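Local coordinates for protein 2-methyl-aconitate isomerase (Shewanella oneidensis, PDB 5K87) that isomerises 2-methyl-trans-aconitate and 2-methyl-cis-aconitate in the 2-methylcitrate route of propionate breakdown, by base-catalysed proton abstraction coupled to rotation about a carbon-carbon bond, at residues Ser82-His87 with Arg140-Asn145; Glu304-Leu309 with Ala352-His357. The protein carries 1 engineered substitution. One frame throughout, in Å; residues are numbered along the deposited sequence.

How the interactions relate
Along the chain interaction 1 is complete before any residue of interaction 2 appears; their centres lie about 32 Å apart and their nearest atoms about 18 Å, so they never touch. In interaction 1 the loop between strands 75-81 and 89-96 meets strand 135-143 at the surface; interaction 2 is a buried parallel pairing of strands 308-314 and 352-357. Each strand set packs on a helix, 113-122 through Ile141 and 324-334 through Val353 and Phe355. The side chain of Ile141 is about 11 Å from that of Cys109, and Phe355 about 9 Å from Met323, the two inferred proton donor/acceptor positions, consistent with the two-lobed fold of diaminopimelate epimerase relatives, each lobe probably supplying one.

Interaction 1 (Ser82-His87 with Arg140-Asn145); sequences SSKANH and RIWQAN
A water joins Arg140 to Asn86, accepting from Arg140 NH1 at 2.8 Å and donating to Asn86 OD1 at 3.0 Å. Asn86 belongs to a type II beta turn, Lys84 to His87, in the hairpin loop between antiparallel strands 75-81 and 89-96, and this turn leans on the end of strand 135-143. The Arg140 guanidinium lies with one face over the Asn86 carbonyl, while its NH2 forms a salt bridge with Asp88. Further along, Lys84 bends at chi2 (-79°) and chi3 (-61°), which folds its chain over one face of Trp142: CE stands 3.6 Å from the six-ring centroid, and NZ makes a cation-pi contact, 4.2 Å from the same centroid. The indole also points its CE3 edge at the face of His87, a T-shaped pair with planes at 79° and Trp142 CE3 3.6 Å from His87 NE2. An alanine in place of the indole removes the ring under Lys84, whose ammonium would probably be left without its cation-pi partner and its chain freer to turn, with the His87 face losing its edge contact. The imidazole uses both nitrogens: NE2 hydrogen-bonds Thr149 OG1, and ND1 donates to Ala85 O at 2.8 Å, standing above that carbonyl's plane.

Interaction 2 (Glu304-Leu309 with Ala352-His357); sequences EDVDLL and AVRFGH
Strands 308-314 and 352-357 come together in parallel where Leu309 faces Gly356, their CA atoms 4.6 Å apart, although the paths of 305-309 and 352-356 diverge by 77°. Gly356 N donates to Leu308 O at 2.9 Å, in the carbonyl plane. At Asp307 the hydrogen bonding to 352-357 runs through both backbone and side chain. Its N donates to Arg354 O at 2.7 Å, almost straight, and its carboxylate returns to the same residue, Arg354 N giving a 2.9 Å bond to the anti lone pair of Asp307 OD2. With CG beside the backbone N (chi1 -63°), that oxygen probably stands in for the backbone acceptor a neighbouring strand would offer. On the face shared with Phe355, Leu308 reaches across with one methyl: CD2 meets Phe355 CB at 3.6 Å and Val353 CB at 4.0 Å, while helix 340-344 lines the leucine through Val341 and Ala344. Phe355 and Val353 pack on helix 324-334, the Phe355 side chain about 7 Å from substrate-binding Gly324. Leu309 stands on the opposite face, and Val306 CG1 packs against the Gly356 backbone. Arg354 runs its aliphatic part past the Asp305 carbonyl, CD 3.2 Å from Asp305 O, before NH1 binds Thr361. Asp307 and Arg354 are thus joined through backbone amide and carboxylate, without a salt bridge. A nearly straight amide bond to OD2 would be expected to stabilise the ionised carboxylate.

Interaction 1 (Ser82-His87 with Arg140-Asn145)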
ATOM      1  N   SER A  82     -19.619  23.843   7.717  1.00 17.25           N
ATOM      2  CA  SER A  82     -20.824  23.778   6.901  1.00 16.78           C
ATOM      3  C   SER A  82     -21.633  25.067   6.948  1.00 17.03           C
ATOM      4  O   SER A  82     -21.691  25.740   7.978  1.00 19.82           O
ATOM      5  CB  SER A  82     -21.709  22.622   7.344  1.00 16.66           C
ATOM      6  OG  SER A  82     -22.782  22.457   6.435  1.00 15.94           O
ATOM      7  N   SER A  83     -22.267  25.390   5.829  1.00 17.39           N
ATOM      8  CA  SER A  83     -23.265  26.460   5.779  1.00 19.16           C
ATOM      9  C   SER A  83     -24.679  25.902   5.658  1.00 18.73           C
ATOM     10  O   SER A  83     -25.634  26.647   5.416  1.00 19.50           O
ATOM     11  CB  SER A  83     -22.990  27.405   4.608  1.00 26.43           C
ATOM     12  OG  SER A  83     -21.803  28.148   4.821  1.00 30.63           O
ATOM     13  N   LYS A  84     -24.816  24.592   5.809  1.00 16.23           N
ATOM     14  CA  LYS A  84     -26.120  23.951   5.733  1.00 16.79           C
ATOM     15  C   LYS A  84     -26.779  23.965   7.100  1.00 15.34           C
ATOM     16  O   LYS A  84     -26.131  23.706   8.113  1.00 17.18           O
ATOM     17  CB  LYS A  84     -25.977  22.504   5.251  1.00 17.94           C
ATOM     18  CG  LYS A  84     -25.434  22.352   3.835  1.00 21.98           C
ATOM     19  CD  LYS A  84     -26.510  22.616   2.795  1.00 27.53           C
ATOM     20  CE  LYS A  84     -27.665  21.635   2.938  1.00 25.69           C
ATOM     21  NZ  LYS A  84     -28.701  21.838   1.884  1.00 32.88           N
ATOM     22  N   ALA A  85     -28.070  24.278   7.135  1.00 16.02           N
ATOM     23  CA  ALA A  85     -28.814  24.210   8.384  1.00 17.24           C
ATOM     24  C   ALA A  85     -28.699  22.825   9.005  1.00 17.53           C
ATOM     25  O   ALA A  85     -28.814  21.816   8.310  1.00 17.20           O
ATOM     26  CB  ALA A  85     -30.274  24.569   8.158  1.00 19.82           C
ATOM     27  N   ASN A  86     -28.440  22.801  10.307  1.00 17.06           N
ATOM     28  CA  ASN A  86     -28.414  21.571  11.092  1.00 18.70           C
ATOM     29  C   ASN A  86     -27.306  20.600  10.688  1.00 17.86           C
ATOM     30  O   ASN A  86     -27.436  19.391  10.877  1.00 18.37           O
ATOM     31  CB  ASN A  86     -29.781  20.882  11.058  1.00 25.43           C
ATOM     32  CG  ASN A  86     -30.915  21.831  11.392  1.00 28.95           C
ATOM     33  OD1 ASN A  86     -30.874  22.533  12.401  1.00 34.51           O
ATOM     34  ND2 ASN A  86     -31.918  21.880  10.525  1.00 29.41           N
ATOM     35  N   HIS A  87     -26.227  21.137  10.120  1.00 15.64           N
ATOM     36  CA  HIS A  87     -25.027  20.342   9.867  1.00 14.19           C
ATOM     37  C   HIS A  87     -23.817  21.035  10.442  1.00 16.37           C
ATOM     38  O   HIS A  87     -23.792  22.261  10.569  1.00 16.90           O
ATOM     39  CB  HIS A  87     -24.831  20.081   8.375  1.00 14.35           C
ATOM     40  CG  HIS A  87     -25.900  19.226   7.776  1.00 16.04           C
ATOM     41  ND1 HIS A  87     -27.164  19.703   7.503  1.00 16.69           N
ATOM     42  CD2 HIS A  87     -25.907  17.920   7.418  1.00 14.41           C
ATOM     43  CE1 HIS A  87     -27.901  18.729   6.996  1.00 16.85           C
ATOM     44  NE2 HIS A  87     -27.161  17.636   6.934  1.00 15.24           N
ATOM     45  N   ARG A 140     -22.904  16.020  12.737  1.00 14.20           N
ATOM     46  CA  ARG A 140     -23.844  16.035  11.627  1.00 15.20           C
ATOM     47  C   ARG A 140     -23.087  16.416  10.361  1.00 13.70           C
ATOM     48  O   ARG A 140     -22.666  17.562  10.187  1.00 14.33           O
ATOM     49  CB  ARG A 140     -24.983  17.016  11.916  1.00 15.25           C
ATOM     50  CG  ARG A 140     -25.727  16.710  13.232  1.00 17.52           C
ATOM     51  CD  ARG A 140     -26.550  17.903  13.725  1.00 19.39           C
ATOM     52  NE  ARG A 140     -25.697  19.057  13.987  1.00 20.91           N
ATOM     53  CZ  ARG A 140     -26.144  20.285  14.225  1.00 19.93           C
ATOM     54  NH1 ARG A 140     -27.448  20.533  14.234  1.00 25.41           N
ATOM     55  NH2 ARG A 140     -25.283  21.270  14.440  1.00 24.50           N
ATOM     56  N   ILE A 141     -22.873  15.429   9.500  1.00 12.87           N
ATOM     57  CA  ILE A 141     -22.024  15.610   8.328  1.00 12.82           C
ATOM     58  C   ILE A 141     -22.873  15.865   7.096  1.00 12.76           C
ATOM     59  O   ILE A 141     -23.806  15.114   6.816  1.00 13.04           O
ATOM     60  CB  ILE A 141     -21.161  14.354   8.082  1.00 11.96           C
ATOM     61  CG1 ILE A 141     -20.280  14.050   9.299  1.00 13.62           C
ATOM     62  CG2 ILE A 141     -20.303  14.544   6.853  1.00 12.99           C
ATOM     63  CD1 ILE A 141     -19.738  12.641   9.327  1.00 14.41           C
ATOM     64  N   TRP A 142     -22.554  16.922   6.363  1.00 11.84           N
ATOM     65  CA  TRP A 142     -23.131  17.142   5.047  1.00 12.19           C
ATOM     66  C   TRP A 142     -22.194  16.512   4.030  1.00 11.53           C
ATOM     67  O   TRP A 142     -21.066  16.974   3.825  1.00 11.76           O
ATOM     68  CB  TRP A 142     -23.309  18.632   4.767  1.00 12.92           C
ATOM     69  CG  TRP A 142     -23.840  18.923   3.394  1.00 14.24           C
ATOM     70  CD1 TRP A 142     -23.193  19.582   2.383  1.00 15.82           C
ATOM     71  CD2 TRP A 142     -25.131  18.569   2.882  1.00 15.25           C
ATOM     72  NE1 TRP A 142     -24.007  19.661   1.277  1.00 18.47           N
ATOM     73  CE2 TRP A 142     -25.193  19.043   1.554  1.00 16.38           C
ATOM     74  CE3 TRP A 142     -26.234  17.895   3.416  1.00 15.84           C
ATOM     75  CZ2 TRP A 142     -26.328  18.870   0.757  1.00 17.50           C
ATOM     76  CZ3 TRP A 142     -27.359  17.717   2.613  1.00 18.50           C
ATOM     77  CH2 TRP A 142     -27.392  18.209   1.302  1.00 17.65           C
ATOM     78  N   GLN A 143     -22.657  15.423   3.432  1.00 11.86           N
ATOM     79  CA  GLN A 143     -21.906  14.728   2.401  1.00 12.50           C
ATOM     80  C   GLN A 143     -22.101  15.525   1.121  1.00 12.55           C
ATOM     81  O   GLN A 143     -23.166  15.472   0.506  1.00 13.06           O
ATOM     82  CB  GLN A 143     -22.395  13.284   2.261  1.00 12.47           C
ATOM     83  CG  GLN A 143     -21.272  12.300   1.947  1.00 12.08           C
ATOM     84  CD  GLN A 143     -20.491  12.716   0.721  1.00 12.35           C
ATOM     85  OE1 GLN A 143     -21.065  13.178  -0.263  1.00 13.39           O
ATOM     86  NE2 GLN A 143     -19.171  12.587   0.781  1.00 13.02           N
ATOM     87  N   ALA A 144     -21.083  16.288   0.746  1.00 12.98           N
ATOM     88  CA  ALA A 144     -21.214  17.250  -0.330  1.00 13.90           C
ATOM     89  C   ALA A 144     -21.048  16.664  -1.727  1.00 13.91           C
ATOM     90  O   ALA A 144     -21.405  17.322  -2.706  1.00 17.14           O
ATOM     91  CB  ALA A 144     -20.248  18.415  -0.113  1.00 14.08           C
ATOM     92  N   ASN A 145     -20.521  15.449  -1.839  1.00 13.57           N
ATOM     93  CA  ASN A 145     -20.492  14.780  -3.142  1.00 14.33           C
ATOM     94  C   ASN A 145     -21.893  14.425  -3.615  1.00 14.56           C
ATOM     95  O   ASN A 145     -22.204  14.560  -4.800  1.00 16.15           O
ATOM     96  CB  ASN A 145     -19.682  13.478  -3.096  1.00 12.71           C
ATOM     97  CG  ASN A 145     -18.237  13.681  -2.676  1.00 13.73           C
ATOM     98  OD1 ASN A 145     -17.920  13.659  -1.480  1.00 13.51           O
ATOM     99  ND2 ASN A 145     -17.344  13.846  -3.652  1.00 13.43           N
TER
HETATM  100  O   HOH W   1     -28.885  22.918  14.657  1.00 40.80           O

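Interaction 2 (Glu304-Leu309 with Ala352-His357)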
ATOM      1  N   GLU A 304     -24.361 -19.908   9.598  1.00 24.39           N
ATOM      2  CA  GLU A 304     -25.249 -19.440  10.656  1.00 24.12           C
ATOM      3  C   GLU A 304     -24.908 -18.035  11.142  1.00 23.85           C
ATOM      4  O   GLU A 304     -25.729 -17.381  11.790  1.00 30.42           O
ATOM      5  CB  GLU A 304     -25.219 -20.407  11.848  1.00 29.48           C
ATOM      6  CG  GLU A 304     -25.791 -21.793  11.564  1.00 38.68           C
ATOM      7  CD  GLU A 304     -24.893 -22.648  10.680  1.00 46.01           C
ATOM      8  OE1 GLU A 304     -23.663 -22.414  10.659  1.00 31.97           O
ATOM      9  OE2 GLU A 304     -25.424 -23.554  10.003  1.00 49.05           O
ATOM     10  N   ASP A 305     -23.697 -17.574  10.836  1.00 23.27           N
ATOM     11  CA  ASP A 305     -23.248 -16.258  11.286  1.00 26.37           C
ATOM     12  C   ASP A 305     -23.815 -15.121  10.437  1.00 22.92           C
ATOM     13  O   ASP A 305     -23.771 -13.963  10.850  1.00 25.76           O
ATOM     14  CB  ASP A 305     -21.720 -16.152  11.262  1.00 24.01           C
ATOM     15  CG  ASP A 305     -21.039 -17.074  12.258  1.00 31.90           C
ATOM     16  OD1 ASP A 305     -21.698 -17.532  13.216  1.00 30.58           O
ATOM     17  OD2 ASP A 305     -19.826 -17.323  12.078  1.00 29.44           O
ATOM     18  N   VAL A 306     -24.328 -15.442   9.252  1.00 18.19           N
ATOM     19  CA  VAL A 306     -24.717 -14.408   8.300  1.00 17.14           C
ATOM     20  C   VAL A 306     -26.097 -14.645   7.715  1.00 17.93           C
ATOM     21  O   VAL A 306     -26.606 -15.771   7.713  1.00 17.89           O
ATOM     22  CB  VAL A 306     -23.698 -14.294   7.138  1.00 17.54           C
ATOM     23  CG1 VAL A 306     -22.340 -13.848   7.659  1.00 18.40           C
ATOM     24  CG2 VAL A 306     -23.602 -15.613   6.384  1.00 18.85           C
ATOM     25  N   ASP A 307     -26.694 -13.573   7.216  1.00 15.96           N
ATOM     26  CA  ASP A 307     -27.972 -13.638   6.523  1.00 16.91           C
ATOM     27  C   ASP A 307     -27.798 -13.826   5.019  1.00 16.71           C
ATOM     28  O   ASP A 307     -28.712 -14.289   4.336  1.00 16.05           O
ATOM     29  CB  ASP A 307     -28.784 -12.373   6.796  1.00 17.40           C
ATOM     30  CG  ASP A 307     -29.128 -12.216   8.255  1.00 24.06           C
ATOM     31  OD1 ASP A 307     -29.901 -13.054   8.770  1.00 24.86           O
ATOM     32  OD2 ASP A 307     -28.636 -11.265   8.891  1.00 20.96           O
ATOM     33  N   LEU A 308     -26.635 -13.443   4.495  1.00 15.09           N
ATOM     34  CA  LEU A 308     -26.330 -13.593   3.069  1.00 14.28           C
ATOM     35  C   LEU A 308     -24.846 -13.323   2.850  1.00 13.06           C
ATOM     36  O   LEU A 308     -24.147 -12.874   3.761  1.00 13.76           O
ATOM     37  CB  LEU A 308     -27.174 -12.645   2.199  1.00 14.27           C
ATOM     38  CG  LEU A 308     -26.785 -11.163   2.209  1.00 14.63           C
ATOM     39  CD1 LEU A 308     -27.390 -10.470   1.003  1.00 16.28           C
ATOM     40  CD2 LEU A 308     -27.223 -10.456   3.485  1.00 16.15           C
ATOM     41  N   LEU A 309     -24.375 -13.613   1.645  1.00 13.14           N
ATOM     42  CA  LEU A 309     -23.016 -13.289   1.221  1.00 13.13           C
ATOM     43  C   LEU A 309     -23.079 -12.184   0.189  1.00 12.78           C
ATOM     44  O   LEU A 309     -23.937 -12.202  -0.699  1.00 12.87           O
ATOM     45  CB  LEU A 309     -22.371 -14.506   0.576  1.00 14.35           C
ATOM     46  CG  LEU A 309     -22.332 -15.747   1.459  1.00 13.38           C
ATOM     47  CD1 LEU A 309     -21.597 -16.857   0.739  1.00 16.29           C
ATOM     48  CD2 LEU A 309     -21.697 -15.460   2.808  1.00 16.38           C
ATOM     49  N   ALA A 352     -32.455  -5.432   9.603  1.00 15.20           N
ATOM     50  CA  ALA A 352     -31.001  -5.460   9.517  1.00 16.14           C
ATOM     51  C   ALA A 352     -30.575  -6.756   8.874  1.00 16.05           C
ATOM     52  O   ALA A 352     -31.335  -7.734   8.869  1.00 17.29           O
ATOM     53  CB  ALA A 352     -30.372  -5.346  10.900  1.00 16.15           C
ATOM     54  N   VAL A 353     -29.366  -6.768   8.323  1.00 15.53           N
ATOM     55  CA  VAL A 353     -28.723  -7.999   7.894  1.00 15.74           C
ATOM     56  C   VAL A 353     -27.259  -7.967   8.267  1.00 14.33           C
ATOM     57  O   VAL A 353     -26.626  -6.900   8.294  1.00 15.79           O
ATOM     58  CB  VAL A 353     -28.824  -8.251   6.363  1.00 16.22           C
ATOM     59  CG1 VAL A 353     -30.236  -8.684   5.969  1.00 17.43           C
ATOM     60  CG2 VAL A 353     -28.341  -7.037   5.557  1.00 16.86           C
ATOM     61  N   ARG A 354     -26.722  -9.141   8.559  1.00 15.05           N
ATOM     62  CA  ARG A 354     -25.289  -9.320   8.653  1.00 14.77           C
ATOM     63  C   ARG A 354     -24.882 -10.075   7.411  1.00 15.42           C
ATOM     64  O   ARG A 354     -25.384 -11.173   7.150  1.00 17.75           O
ATOM     65  CB  ARG A 354     -24.909 -10.119   9.902  1.00 16.89           C
ATOM     66  CG  ARG A 354     -23.407 -10.229  10.104  1.00 20.32           C
ATOM     67  CD  ARG A 354     -23.047 -10.914  11.417  1.00 23.46           C
ATOM     68  NE  ARG A 354     -23.281 -10.053  12.571  1.00 29.58           N
ATOM     69  CZ  ARG A 354     -22.445  -9.097  12.967  1.00 28.79           C
ATOM     70  NH1 ARG A 354     -21.318  -8.878  12.298  1.00 28.70           N
ATOM     71  NH2 ARG A 354     -22.738  -8.358  14.031  1.00 31.05           N
ATOM     72  N   PHE A 355     -23.986  -9.495   6.625  1.00 13.61           N
ATOM     73  CA  PHE A 355     -23.546 -10.167   5.418  1.00 13.78           C
ATOM     74  C   PHE A 355     -22.080 -10.567   5.515  1.00 12.91           C
ATOM     75  O   PHE A 355     -21.287  -9.940   6.234  1.00 13.86           O
ATOM     76  CB  PHE A 355     -23.830  -9.326   4.165  1.00 13.73           C
ATOM     77  CG  PHE A 355     -23.105  -8.003   4.132  1.00 12.74           C
ATOM     78  CD1 PHE A 355     -21.825  -7.905   3.594  1.00 14.11           C
ATOM     79  CD2 PHE A 355     -23.701  -6.857   4.631  1.00 13.16           C
ATOM     80  CE1 PHE A 355     -21.158  -6.681   3.559  1.00 14.68           C
ATOM     81  CE2 PHE A 355     -23.037  -5.635   4.599  1.00 14.09           C
ATOM     82  CZ  PHE A 355     -21.761  -5.545   4.064  1.00 13.75           C
ATOM     83  N   GLY A 356     -21.730 -11.621   4.792  1.00 12.87           N
ATOM     84  CA  GLY A 356     -20.360 -12.071   4.720  1.00 13.57           C
ATOM     85  C   GLY A 356     -19.663 -11.540   3.484  1.00 12.38           C
ATOM     86  O   GLY A 356     -20.123 -11.741   2.361  1.00 13.10           O
ATOM     87  N   HIS A 357     -18.537 -10.869   3.716  1.00 12.51           N
ATOM     88  CA  HIS A 357     -17.673 -10.343   2.666  1.00 12.21           C
ATOM     89  C   HIS A 357     -16.302 -11.045   2.775  1.00 13.50           C
ATOM     90  O   HIS A 357     -16.117 -11.904   3.636  1.00 13.00           O
ATOM     91  CB  HIS A 357     -17.582  -8.811   2.780  1.00 12.18           C
ATOM     92  CG  HIS A 357     -17.108  -8.316   4.107  1.00 11.86           C
ATOM     93  ND1 HIS A 357     -15.792  -8.405   4.519  1.00 12.27           N
ATOM     94  CD2 HIS A 357     -17.777  -7.690   5.106  1.00 13.93           C
ATOM     95  CE1 HIS A 357     -15.679  -7.861   5.718  1.00 13.14           C
ATOM     96  NE2 HIS A 357     -16.865  -7.420   6.097  1.00 13.98           N
TER